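Local coordinates for protein soluble epoxide hydrolase (Bacillus megaterium, PDB 4INZ) that is a soluble epoxide hydrolase, an enzyme built on the alpha/beta hydrolase fold, at residues A[52-57]-A[285-290]. The protein carries 1 engineered substitution. Numbering follows the deposited sequence.
Sequences HIWRHQ and APQHEK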
loop_
_atom_site.group_PDB
_atom_site.type_symbol
_atom_site.label_atom_id
_atom_site.label_comp_id
_atom_site.label_asym_id
_atom_site.label_seq_id
_atom_site.Cartn_x
_atom_site.Cartn_y
_atom_site.Cartn_z
ATOM N N HIS A 52 -7.126 3.009 8.535
ATOM C CA HIS A 52 -7.330 4.379 9.015
ATOM C C HIS A 52 -6.534 5.416 8.211
ATOM O O HIS A 52 -6.890 6.593 8.195
ATOM C CB HIS A 52 -6.956 4.458 10.502
ATOM C CG HIS A 52 -7.296 5.759 11.161
ATOM N ND1 HIS A 52 -8.594 6.159 11.399
ATOM C CD2 HIS A 52 -6.503 6.732 11.672
ATOM C CE1 HIS A 52 -8.586 7.332 12.012
ATOM N NE2 HIS A 52 -7.330 7.701 12.193
ATOM N N ILE A 53 -5.460 4.997 7.544
ATOM C CA ILE A 53 -4.648 5.978 6.818
ATOM C C ILE A 53 -5.468 6.661 5.716
ATOM O O ILE A 53 -5.147 7.772 5.281
ATOM C CB ILE A 53 -3.341 5.380 6.244
ATOM C CG1 ILE A 53 -2.394 6.503 5.804
ATOM C CG2 ILE A 53 -3.632 4.418 5.076
ATOM C CD1 ILE A 53 -0.986 6.024 5.555
ATOM N N TRP A 54 -6.546 6.004 5.297
ATOM C CA TRP A 54 -7.364 6.489 4.190
ATOM C C TRP A 54 -8.550 7.343 4.628
ATOM O O TRP A 54 -9.396 7.715 3.805
ATOM C CB TRP A 54 -7.884 5.306 3.374
ATOM C CG TRP A 54 -6.807 4.477 2.776
ATOM C CD1 TRP A 54 -6.455 3.198 3.128
ATOM C CD2 TRP A 54 -5.934 4.858 1.712
ATOM N NE1 TRP A 54 -5.417 2.760 2.335
ATOM C CE2 TRP A 54 -5.082 3.758 1.458
ATOM C CE3 TRP A 54 -5.798 6.017 0.939
ATOM C CZ2 TRP A 54 -4.097 3.790 0.466
ATOM C CZ3 TRP A 54 -4.822 6.044 -0.055
ATOM C CH2 TRP A 54 -3.984 4.935 -0.280
ATOM N N ARG A 55 -8.608 7.657 5.918
ATOM C CA ARG A 55 -9.773 8.335 6.493
ATOM C C ARG A 55 -10.266 9.557 5.701
ATOM O O ARG A 55 -11.478 9.773 5.573
ATOM C CB ARG A 55 -9.484 8.727 7.947
ATOM C CG ARG A 55 -8.298 9.678 8.114
ATOM C CD ARG A 55 -7.750 9.612 9.541
ATOM N NE ARG A 55 -6.631 10.525 9.744
ATOM C CZ ARG A 55 -5.382 10.259 9.381
ATOM N NH1 ARG A 55 -5.093 9.099 8.792
ATOM N NH2 ARG A 55 -4.421 11.153 9.600
ATOM N N HIS A 56 -9.342 10.369 5.189
ATOM C CA HIS A 56 -9.740 11.592 4.495
ATOM C C HIS A 56 -10.345 11.313 3.123
ATOM O O HIS A 56 -11.193 12.074 2.642
ATOM C CB HIS A 56 -8.562 12.553 4.362
ATOM C CG HIS A 56 -8.000 13.000 5.675
ATOM N ND1 HIS A 56 -8.707 13.789 6.557
ATOM C CD2 HIS A 56 -6.797 12.773 6.252
ATOM C CE1 HIS A 56 -7.963 14.025 7.626
ATOM N NE2 HIS A 56 -6.796 13.429 7.462
ATOM N N GLN A 57 -9.901 10.233 2.489
ATOM C CA GLN A 57 -10.478 9.833 1.207
ATOM C C GLN A 57 -11.803 9.112 1.413
ATOM O O GLN A 57 -12.721 9.255 0.614
ATOM C CB GLN A 57 -9.504 8.958 0.404
ATOM C CG GLN A 57 -8.306 9.727 -0.158
ATOM C CD GLN A 57 -7.347 10.154 0.932
ATOM O OE1 GLN A 57 -6.953 9.347 1.785
ATOM N NE2 GLN A 57 -6.959 11.426 0.915
ATOM N N ALA A 285 3.527 9.491 2.610
ATOM C CA ALA A 285 2.085 9.216 2.650
ATOM C C ALA A 285 1.232 10.454 2.372
ATOM O O ALA A 285 0.563 10.986 3.269
ATOM C CB ALA A 285 1.706 8.600 3.984
ATOM N N PRO A 286 1.235 10.906 1.114
ATOM C CA PRO A 286 0.505 12.119 0.730
ATOM C C PRO A 286 -0.964 12.063 1.130
ATOM O O PRO A 286 -1.544 13.096 1.435
ATOM C CB PRO A 286 0.608 12.121 -0.796
ATOM C CG PRO A 286 1.858 11.348 -1.096
ATOM C CD PRO A 286 1.909 10.271 -0.032
ATOM N N GLN A 287 -1.559 10.878 1.118
ATOM C CA GLN A 287 -3.000 10.792 1.300
ATOM C C GLN A 287 -3.476 11.398 2.623
ATOM O O GLN A 287 -4.571 11.962 2.675
ATOM C CB GLN A 287 -3.523 9.360 1.091
ATOM C CG GLN A 287 -3.118 8.338 2.149
ATOM C CD GLN A 287 -1.806 7.646 1.833
ATOM O OE1 GLN A 287 -0.861 8.276 1.355
ATOM N NE2 GLN A 287 -1.746 6.334 2.089
ATOM N N HIS A 288 -2.678 11.287 3.689
ATOM C CA HIS A 288 -3.052 11.962 4.938
ATOM C C HIS A 288 -2.149 13.125 5.349
ATOM O O HIS A 288 -2.487 13.863 6.269
ATOM C CB HIS A 288 -3.358 10.999 6.112
ATOM C CG HIS A 288 -2.167 10.287 6.677
ATOM N ND1 HIS A 288 -2.232 9.573 7.858
ATOM C CD2 HIS A 288 -0.899 10.148 6.225
ATOM C CE1 HIS A 288 -1.056 9.031 8.110
ATOM N NE2 HIS A 288 -0.227 9.364 7.134
ATOM N N GLU A 289 -1.036 13.315 4.640
ATOM C CA GLU A 289 -0.210 14.510 4.837
ATOM C C GLU A 289 -0.826 15.752 4.196
ATOM O O GLU A 289 -0.808 16.842 4.788
ATOM C CB GLU A 289 1.191 14.304 4.261
ATOM C CG GLU A 289 2.014 13.269 4.983
ATOM C CD GLU A 289 3.399 13.105 4.380
ATOM O OE1 GLU A 289 4.036 14.140 4.061
ATOM O OE2 GLU A 289 3.845 11.939 4.232
ATOM N N LYS A 290 -1.357 15.584 2.983
ATOM C CA LYS A 290 -1.924 16.684 2.202
ATOM C C LYS A 290 -3.248 16.236 1.582
ATOM O O LYS A 290 -3.376 16.142 0.358
ATOM C CB LYS A 290 -0.957 17.093 1.085
ATOM C CG LYS A 290 0.389 17.609 1.578
ATOM C CD LYS A 290 0.250 18.910 2.357
ATOM C CE LYS A 290 1.624 19.494 2.705
ATOM N NZ LYS A 290 1.569 20.891 3.260
HETATM O O HOH W 1 -4.239 14.228 8.256
#
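Ile53 and Arg55 take hold of the His288 ring from two directions. Ile53 CG1 lies 3.6 Å from the ring centroid and only 8° off the ring normal, a CH-pi contact over the face. At the rim, Arg55 comes end-on with both terminal nitrogens directed at one atom: NH1 is 3.0 Å from His288 ND1 and NH2 is 3.2 Å from it. NH1 lies close to the ring plane, whereas NH2 is tilted out of it, and guanidinium and ring stand 80° apart. Arg55 NH1 also donates to His52 O, which, with the bonds to His288, helps to hold the guanidinium's rotation.

Gln287, bent at chi2, sets NE2 over one face of the Trp54 indole, toward its rim, with CG against Trp54 CZ3, the planes 26° apart and NE2 3.5 Å from Trp54 CH2. The CD1 tip of Ile53 reaches the same NE2 and, at 4.0 Å, Ala285 CB. Gln57 NE2 donates to Gln287 O (3.0 Å) and also bonds Asn295, while a water bridges His56 NE2 and His288 O.

In this alpha/beta hydrolase fold the contact joins the 3-10 turn 52-54 and the start of helix 55-61 to the short helix 286-289, which leads into helix 291-303. Tyr204 of helix 198-210 touches both Ile53 and His288, and Trp54 meets Phe43 and Phe137 of strands 40-44 and 131-137 of the central sheet.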